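Local coordinates for protein dehydrogenase (Chromobacterium violaceum, PDB 3Q2I) that probably oxidises the UDP-linked sugar acid UDP-GlcNAcA with NAD as cofactor, a step toward 2,3-diacetamido-2,3-dideoxy-D-mannuronic acid, at residues F130-N135 / P305-N310; N26-A31 / M103-M108. All coordinates share one frame; numbering follows the deposited sequence.

Contact 1: residues F130-N135 / P305-N310. With NAI (1,4-dihydronicotinamide adenine dinucleotide), chain B.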
loop_
_atom_site.group_PDB
_atom_site.type_symbol
_atom_site.label_atom_id
_atom_site.label_comp_id
_atom_site.label_asym_id
_atom_site.label_seq_id
_atom_site.Cartn_x
_atom_site.Cartn_y
_atom_site.Cartn_z
ATOM N N PHE A 130 -0.485 40.012 2.937
ATOM C CA PHE A 130 0.214 39.885 4.222
ATOM C C PHE A 130 -0.543 38.871 5.063
ATOM O O PHE A 130 -1.762 38.847 4.988
ATOM C CB PHE A 130 0.088 41.227 4.984
ATOM C CG PHE A 130 0.690 42.419 4.260
ATOM C CD1 PHE A 130 2.041 42.730 4.507
ATOM C CD2 PHE A 130 -0.091 43.219 3.426
ATOM C CE1 PHE A 130 2.640 43.885 3.897
ATOM C CE2 PHE A 130 0.511 44.390 2.820
ATOM C CZ PHE A 130 1.857 44.652 3.048
ATOM N N VAL A 131 0.187 38.042 5.811
ATOM C CA VAL A 131 -0.446 37.075 6.725
ATOM C C VAL A 131 0.078 37.445 8.082
ATOM O O VAL A 131 1.288 37.600 8.291
ATOM C CB VAL A 131 -0.041 35.622 6.359
ATOM C CG1 VAL A 131 -0.707 34.648 7.371
ATOM C CG2 VAL A 131 -0.425 35.304 4.914
ATOM N N VAL A 132 -0.825 37.546 9.053
ATOM C CA VAL A 132 -0.460 37.967 10.396
ATOM C C VAL A 132 0.194 36.868 11.186
ATOM O O VAL A 132 -0.496 35.937 11.608
ATOM C CB VAL A 132 -1.691 38.502 11.151
ATOM C CG1 VAL A 132 -1.267 38.882 12.546
ATOM C CG2 VAL A 132 -2.383 39.614 10.390
ATOM N N LYS A 133 1.494 36.961 11.377
ATOM C CA LYS A 133 2.266 36.097 12.286
ATOM C C LYS A 133 2.989 37.005 13.297
ATOM O O LYS A 133 4.216 37.210 13.262
ATOM C CB LYS A 133 3.264 35.247 11.485
ATOM C CG LYS A 133 2.621 34.140 10.656
ATOM C CD LYS A 133 3.626 33.396 9.775
ATOM C CE LYS A 133 2.907 32.344 8.910
ATOM N NZ LYS A 133 2.703 31.150 9.815
ATOM N N GLN A 134 2.210 37.481 14.256
ATOM C CA GLN A 134 2.703 38.558 15.122
ATOM C C GLN A 134 3.646 38.058 16.209
ATOM O O GLN A 134 4.374 38.848 16.824
ATOM C CB GLN A 134 1.514 39.387 15.620
ATOM C CG GLN A 134 0.809 38.873 16.866
ATOM C CD GLN A 134 -0.077 37.695 16.596
ATOM O OE1 GLN A 134 -0.221 37.264 15.455
ATOM N NE2 GLN A 134 -0.726 37.201 17.643
ATOM N N ASN A 135 3.679 36.756 16.463
ATOM C CA ASN A 135 4.556 36.206 17.515
ATOM C C ASN A 135 6.045 36.138 17.191
ATOM O O ASN A 135 6.886 36.000 18.077
ATOM C CB ASN A 135 4.069 34.784 17.888
ATOM C CG ASN A 135 3.616 34.639 19.328
ATOM O OD1 ASN A 135 3.106 35.582 19.946
ATOM N ND2 ASN A 135 3.709 33.397 19.854
ATOM N N PRO A 305 0.728 45.532 17.246
ATOM C CA PRO A 305 1.254 46.864 16.901
ATOM C C PRO A 305 2.539 46.857 16.081
ATOM O O PRO A 305 2.642 47.608 15.098
ATOM C CB PRO A 305 1.409 47.536 18.289
ATOM C CG PRO A 305 0.293 46.922 19.081
ATOM C CD PRO A 305 0.325 45.442 18.663
ATOM N N LEU A 306 3.494 46.008 16.449
ATOM C CA LEU A 306 4.736 45.839 15.716
ATOM C C LEU A 306 4.461 45.289 14.326
ATOM O O LEU A 306 5.065 45.726 13.355
ATOM C CB LEU A 306 5.626 44.859 16.462
ATOM C CG LEU A 306 7.009 45.246 16.949
ATOM C CD1 LEU A 306 7.684 44.028 17.596
ATOM C CD2 LEU A 306 7.794 45.872 15.784
ATOM N N TYR A 307 3.549 44.318 14.219
ATOM C CA TYR A 307 3.203 43.775 12.921
ATOM C C TYR A 307 2.764 44.898 12.007
ATOM O O TYR A 307 3.135 44.985 10.826
ATOM C CB TYR A 307 2.047 42.745 13.041
ATOM C CG TYR A 307 1.808 42.052 11.730
ATOM C CD1 TYR A 307 0.782 42.446 10.868
ATOM C CD2 TYR A 307 2.679 41.051 11.333
ATOM C CE1 TYR A 307 0.618 41.833 9.635
ATOM C CE2 TYR A 307 2.514 40.440 10.097
ATOM C CZ TYR A 307 1.491 40.832 9.268
ATOM O OH TYR A 307 1.408 40.216 8.030
ATOM N N TYR A 308 1.931 45.784 12.541
ATOM C CA TYR A 308 1.464 46.877 11.725
ATOM C C TYR A 308 2.596 47.832 11.270
ATOM O O TYR A 308 2.530 48.342 10.161
ATOM C CB TYR A 308 0.382 47.633 12.495
ATOM C CG TYR A 308 -0.992 47.172 12.126
ATOM C CD1 TYR A 308 -1.690 47.748 11.084
ATOM C CD2 TYR A 308 -1.550 46.057 12.755
ATOM C CE1 TYR A 308 -2.943 47.311 10.717
ATOM C CE2 TYR A 308 -2.806 45.651 12.423
ATOM C CZ TYR A 308 -3.490 46.213 11.378
ATOM O OH TYR A 308 -4.754 45.762 11.097
ATOM N N ASP A 309 3.658 47.993 12.049
ATOM C CA ASP A 309 4.771 48.868 11.633
ATOM C C ASP A 309 5.384 48.290 10.337
ATOM O O ASP A 309 5.637 49.030 9.390
ATOM C CB ASP A 309 5.825 48.910 12.737
ATOM C CG ASP A 309 7.055 49.744 12.370
ATOM O OD1 ASP A 309 6.856 50.892 11.939
ATOM O OD2 ASP A 309 8.204 49.261 12.479
ATOM N N ASN A 310 5.613 46.971 10.252
ATOM C CA ASN A 310 6.116 46.428 8.988
ATOM C C ASN A 310 5.176 46.606 7.791
ATOM O O ASN A 310 5.643 46.831 6.660
ATOM C CB ASN A 310 6.568 44.959 9.153
ATOM C CG ASN A 310 6.811 44.265 7.814
ATOM O OD1 ASN A 310 6.035 43.401 7.424
ATOM N ND2 ASN A 310 7.891 44.628 7.114
HETATM P PA NAI B . -14.958 36.067 16.156
HETATM O O1A NAI B . -15.995 35.027 16.034
HETATM O O2A NAI B . -14.792 36.849 17.533
HETATM O O5B NAI B . -15.068 37.189 15.049
HETATM C C5B NAI B . -16.059 36.859 14.117
HETATM C C4B NAI B . -16.400 38.114 13.326
HETATM O O4B NAI B . -16.542 37.908 11.909
HETATM C C3B NAI B . -17.806 38.240 13.914
HETATM O O3B NAI B . -18.030 39.566 14.415
HETATM C C2B NAI B . -18.745 37.733 12.806
HETATM O O2B NAI B . -20.049 38.301 12.830
HETATM C C1B NAI B . -17.923 38.226 11.591
HETATM N N9A NAI B . -18.322 37.629 10.337
HETATM C C8A NAI B . -18.586 36.301 10.106
HETATM N N7A NAI B . -18.842 36.145 8.837
HETATM C C5A NAI B . -18.664 37.328 8.159
HETATM C C6A NAI B . -18.808 37.760 6.825
HETATM N N6A NAI B . -19.155 36.898 5.806
HETATM N N1A NAI B . -18.591 39.056 6.543
HETATM C C2A NAI B . -18.271 39.893 7.508
HETATM N N3A NAI B . -18.121 39.564 8.790
HETATM C C4A NAI B . -18.343 38.279 9.138
HETATM O O3 NAI B . -13.553 35.386 15.840
HETATM P PN NAI B . -12.130 35.884 16.187
HETATM O O1N NAI B . -11.602 35.203 17.418
HETATM O O2N NAI B . -11.945 37.420 16.143
HETATM O O5D NAI B . -11.132 35.146 15.133
HETATM C C5D NAI B . -11.124 35.877 13.929
HETATM C C4D NAI B . -9.977 35.435 13.024
HETATM O O4D NAI B . -8.785 35.851 13.710
HETATM C C3D NAI B . -9.802 33.895 12.899
HETATM O O3D NAI B . -9.250 33.661 11.602
HETATM C C2D NAI B . -8.731 33.565 13.945
HETATM O O2D NAI B . -7.929 32.448 13.567
HETATM C C1D NAI B . -7.830 34.835 13.955
HETATM N N1N NAI B . -7.139 35.032 15.210
HETATM C C2N NAI B . -5.842 35.257 15.203
HETATM C C3N NAI B . -5.099 35.381 16.383
HETATM C C7N NAI B . -3.647 35.667 16.359
HETATM O O7N NAI B . -2.856 35.382 17.239
HETATM N N7N NAI B . -3.098 36.298 15.279
HETATM C C4N NAI B . -5.782 35.156 17.595
HETATM C C5N NAI B . -7.159 35.029 17.552
HETATM C C6N NAI B . -7.826 34.957 16.355
#
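Tyr-307 and Gln-134 mark the closest backbone approach of the two segments, their CA atoms 5.7 Å apart. Segment 305-310 is helical, with a bond from Asp-309 N to Pro-305 O, whereas 130-135 carries the last part of an outermost strand of the parallel Rossmann sheet and the chain that leaves it. Nearly all of the contact is made by one side chain. Tyr-307 has CG anti to its own amide nitrogen (chi1 -173°), which lays the ring along the departing chain and brings OH to the main chain at Val-131. There OH stands 2.6 Å from Val-131 O in a weak hydrogen bond that is not certain, since the hydroxyl's one proton has another acceptor within reach; it also lies 3.5 Å from Phe-130 CB. Val-132 covers one ring face: its CA lies 4.1 Å from the centroid of the Tyr-307 ring, 28° off the normal, a CH-pi contact. One branch of the same valine, CG2, adds an apolar touch of 3.8 Å to Tyr-307 CE1.

Gln-134 meets Tyr-307 through CB and then turns away, its chain bent at chi2, to present its amide to the cofactor. Two bonds, both nearly straight, pair the amides: Gln-134 NE2 gives to NAI O7N at 2.8 Å, and NAI N7N gives to Gln-134 OE1 at 3.0 Å. Lys-133, pointing away from the helix, sends NZ to a salt bridge with Asp-197. The chemistry thus divides in two: Tyr-307 packs residues 130-134 against helix 304-315, while the paired amides, using donor and acceptor on both partners, would help fix the rotation of the nicotinamide carboxamide.

Contact 2: residues N26-A31 / M103-M108; sequences NNHFGA and MTEKPM. With NAI (1,4-dihydronicotinamide adenine dinucleotide), chain B.
His-28 and Glu-105 supply the polar part of this contact. The histidine NE2 donates to Glu-105 OE1 at 2.7 Å with an angle at hydrogen of 153°. The acceptor lies close to the imidazole plane and offers its anti lone pair, and ring and carboxylate planes stand 86° apart, so the bond joins two nearly perpendicular flat groups. The backbones of helix 25-34 and segment 103-108 stay well apart, with 10.1 Å between the CA atoms of His-28 and Glu-105, and side chains alone bridge the gap. His-28 CG sits anti to the carbonyl carbon (chi1 -70°), which directs the ring toward the carboxylate. Its ND1 is engaged by Tyr-308 OH, so both ring nitrogens have partners.

The second carboxylate oxygen turns to the cofactor and to its own chain. Glu-105 OE2 accepts the carboxamide N7N of NAI at 2.8 Å, almost straight, and also the following amide, Lys-106 N, at 3.1 Å. With OE1 bonded to His-28 and His-304 as well, the carboxylate is held at both ends. Lys-106 O, the carbonyl of the cis peptide bond to Pro-107, accepts NAI O2D at 2.7 Å, while Lys-106 NZ bonds the UDP-sugar. This Glu-Lys-Pro sequence is consistent with the EKP motif of the oxidoreductase family.

Sulfur-aromatic contact makes up the remainder: Met-103 SD lies 4.9 Å from the centroid of the His-28 ring, at the edge rather than over a face, and is nearest to His-28 CE1 at 4.0 Å.

In the Rossmann fold this links helix 25-34 to strand 101-104 and the chain that follows it. Strand 78-81 is the neighbour on one side, with Ile-80 touching both His-28 and Met-103; strand 129-131 lies on the other, while helix 304-315 contributes His-304 and Tyr-308.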
loop_
_atom_site.group_PDB
_atom_site.type_symbol
_atom_site.label_atom_id
_atom_site.label_comp_id
_atom_site.label_asym_id
_atom_site.label_seq_id
_atom_site.Cartn_x
_atom_site.Cartn_y
_atom_site.Cartn_z
ATOM N N ASN A 26 -10.446 43.681 17.914
ATOM C CA ASN A 26 -10.008 44.578 18.997
ATOM C C ASN A 26 -8.505 44.896 18.983
ATOM O O ASN A 26 -8.067 46.047 19.139
ATOM C CB ASN A 26 -10.451 43.939 20.324
ATOM C CG ASN A 26 -10.073 44.751 21.527
ATOM O OD1 ASN A 26 -10.644 45.820 21.793
ATOM N ND2 ASN A 26 -9.132 44.223 22.297
ATOM N N ASN A 27 -7.666 43.886 18.765
ATOM C CA ASN A 27 -6.227 44.087 18.742
ATOM C C ASN A 27 -5.756 44.875 17.518
ATOM O O ASN A 27 -4.701 45.513 17.567
ATOM C CB ASN A 27 -5.460 42.750 18.680
ATOM C CG ASN A 27 -5.714 41.888 19.878
ATOM O OD1 ASN A 27 -4.788 41.522 20.602
ATOM N ND2 ASN A 27 -6.958 41.511 20.064
ATOM N N HIS A 28 -6.475 44.747 16.408
ATOM C CA HIS A 28 -6.165 45.511 15.213
ATOM C C HIS A 28 -6.590 46.968 15.428
ATOM O O HIS A 28 -5.827 47.883 15.068
ATOM C CB HIS A 28 -6.867 44.934 13.978
ATOM C CG HIS A 28 -6.308 43.603 13.540
ATOM N ND1 HIS A 28 -5.464 43.466 12.451
ATOM C CD2 HIS A 28 -6.502 42.353 14.032
ATOM C CE1 HIS A 28 -5.140 42.186 12.309
ATOM N NE2 HIS A 28 -5.767 41.492 13.248
ATOM N N PHE A 29 -7.779 47.170 16.007
ATOM C CA PHE A 29 -8.168 48.571 16.354
ATOM C C PHE A 29 -7.090 49.237 17.227
ATOM O O PHE A 29 -6.621 50.356 16.938
ATOM C CB PHE A 29 -9.546 48.632 17.038
ATOM C CG PHE A 29 -10.706 48.077 16.222
ATOM C CD1 PHE A 29 -10.661 47.994 14.834
ATOM C CD2 PHE A 29 -11.839 47.587 16.871
ATOM C CE1 PHE A 29 -11.745 47.491 14.130
ATOM C CE2 PHE A 29 -12.932 47.082 16.180
ATOM C CZ PHE A 29 -12.887 47.022 14.781
ATOM N N GLY A 30 -6.688 48.584 18.309
ATOM C CA GLY A 30 -5.638 49.100 19.182
ATOM C C GLY A 30 -4.370 49.409 18.411
ATOM O O GLY A 30 -3.743 50.464 18.590
ATOM N N ALA A 31 -3.965 48.482 17.544
ATOM C CA ALA A 31 -2.750 48.659 16.776
ATOM C C ALA A 31 -2.829 49.891 15.886
ATOM O O ALA A 31 -1.848 50.630 15.756
ATOM C CB ALA A 31 -2.469 47.404 15.926
ATOM N N MET A 103 -4.542 41.940 4.079
ATOM C CA MET A 103 -3.823 41.444 5.240
ATOM C C MET A 103 -4.762 40.419 5.865
ATOM O O MET A 103 -5.844 40.791 6.302
ATOM C CB MET A 103 -3.622 42.539 6.312
ATOM C CG MET A 103 -2.995 41.988 7.594
ATOM S SD MET A 103 -3.136 43.134 9.009
ATOM C CE MET A 103 -2.825 44.560 8.001
ATOM N N THR A 104 -4.402 39.138 5.870
ATOM C CA THR A 104 -5.334 38.146 6.422
ATOM C C THR A 104 -4.834 37.725 7.793
ATOM O O THR A 104 -3.629 37.568 8.023
ATOM C CB THR A 104 -5.479 36.885 5.497
ATOM O OG1 THR A 104 -6.387 35.974 6.159
ATOM C CG2 THR A 104 -4.092 36.219 5.338
ATOM N N GLU A 105 -5.755 37.592 8.751
ATOM C CA GLU A 105 -5.421 36.918 9.988
ATOM C C GLU A 105 -5.020 35.448 9.697
ATOM O O GLU A 105 -5.311 34.939 8.617
ATOM C CB GLU A 105 -6.560 36.985 10.983
ATOM C CG GLU A 105 -6.364 38.144 11.987
ATOM C CD GLU A 105 -5.185 37.985 12.901
ATOM O OE1 GLU A 105 -4.819 38.954 13.631
ATOM O OE2 GLU A 105 -4.500 36.940 12.908
ATOM N N LYS A 106 -4.311 34.872 10.645
ATOM C CA LYS A 106 -3.928 33.453 10.564
ATOM C C LYS A 106 -5.118 32.624 11.000
ATOM O O LYS A 106 -6.016 33.069 11.719
ATOM C CB LYS A 106 -2.726 33.195 11.470
ATOM C CG LYS A 106 -3.024 33.407 12.967
ATOM C CD LYS A 106 -3.865 32.280 13.573
ATOM C CE LYS A 106 -3.546 32.027 15.040
ATOM N NZ LYS A 106 -4.430 30.961 15.698
ATOM N N PRO A 107 -5.139 31.344 10.622
ATOM C CA PRO A 107 -4.296 30.894 9.508
ATOM C C PRO A 107 -4.894 31.423 8.210
ATOM O O PRO A 107 -6.067 31.792 8.162
ATOM C CB PRO A 107 -4.485 29.369 9.549
ATOM C CG PRO A 107 -5.923 29.182 10.044
ATOM C CD PRO A 107 -6.163 30.370 11.042
ATOM N N MET A 108 -4.079 31.479 7.162
ATOM C CA MET A 108 -4.538 32.066 5.922
ATOM C C MET A 108 -5.680 31.304 5.264
ATOM O O MET A 108 -6.513 31.874 4.579
ATOM C CB MET A 108 -3.410 32.328 4.928
ATOM C CG MET A 108 -2.811 30.997 4.431
ATOM S SD MET A 108 -1.181 31.175 3.616
ATOM C CE MET A 108 -1.633 32.106 2.168
HETATM P PA NAI B . -14.958 36.067 16.156
HETATM O O1A NAI B . -15.995 35.027 16.034
HETATM O O2A NAI B . -14.792 36.849 17.533
HETATM O O5B NAI B . -15.068 37.189 15.049
HETATM C C5B NAI B . -16.059 36.859 14.117
HETATM C C4B NAI B . -16.400 38.114 13.326
HETATM O O4B NAI B . -16.542 37.908 11.909
HETATM C C3B NAI B . -17.806 38.240 13.914
HETATM O O3B NAI B . -18.030 39.566 14.415
HETATM C C2B NAI B . -18.745 37.733 12.806
HETATM O O2B NAI B . -20.049 38.301 12.830
HETATM C C1B NAI B . -17.923 38.226 11.591
HETATM N N9A NAI B . -18.322 37.629 10.337
HETATM C C8A NAI B . -18.586 36.301 10.106
HETATM N N7A NAI B . -18.842 36.145 8.837
HETATM C C5A NAI B . -18.664 37.328 8.159
HETATM C C6A NAI B . -18.808 37.760 6.825
HETATM N N6A NAI B . -19.155 36.898 5.806
HETATM N N1A NAI B . -18.591 39.056 6.543
HETATM C C2A NAI B . -18.271 39.893 7.508
HETATM N N3A NAI B . -18.121 39.564 8.790
HETATM C C4A NAI B . -18.343 38.279 9.138
HETATM O O3 NAI B . -13.553 35.386 15.840
HETATM P PN NAI B . -12.130 35.884 16.187
HETATM O O1N NAI B . -11.602 35.203 17.418
HETATM O O2N NAI B . -11.945 37.420 16.143
HETATM O O5D NAI B . -11.132 35.146 15.133
HETATM C C5D NAI B . -11.124 35.877 13.929
HETATM C C4D NAI B . -9.977 35.435 13.024
HETATM O O4D NAI B . -8.785 35.851 13.710
HETATM C C3D NAI B . -9.802 33.895 12.899
HETATM O O3D NAI B . -9.250 33.661 11.602
HETATM C C2D NAI B . -8.731 33.565 13.945
HETATM O O2D NAI B . -7.929 32.448 13.567
HETATM C C1D NAI B . -7.830 34.835 13.955
HETATM N N1N NAI B . -7.139 35.032 15.210
HETATM C C2N NAI B . -5.842 35.257 15.203
HETATM C C3N NAI B . -5.099 35.381 16.383
HETATM C C7N NAI B . -3.647 35.667 16.359
HETATM O O7N NAI B . -2.856 35.382 17.239
HETATM N N7N NAI B . -3.098 36.298 15.279
HETATM C C4N NAI B . -5.782 35.156 17.595
HETATM C C5N NAI B . -7.159 35.029 17.552
HETATM C C6N NAI B . -7.826 34.957 16.355
#

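Both contacts are buried, with centres about 8 Å apart, and neither is touched by another protein chain of the assembly. Neighbouring strands 129-131 and 101-104 of one parallel sheet supply a segment to each, and the backbone pair Phe-130 O and Thr-104 N bonds them. Contact 1 joins the NAD-binding Rossmann fold to helix 304-315, far along the chain, mainly by packing round an aromatic ring; contact 2 stays within the Rossmann fold, buries less surface and is chiefly polar. The bond of Tyr-308 to His-28 joins the two. At the cofactor they converge on one nicotinamide carboxamide, whose nitrogen has an acceptor in each.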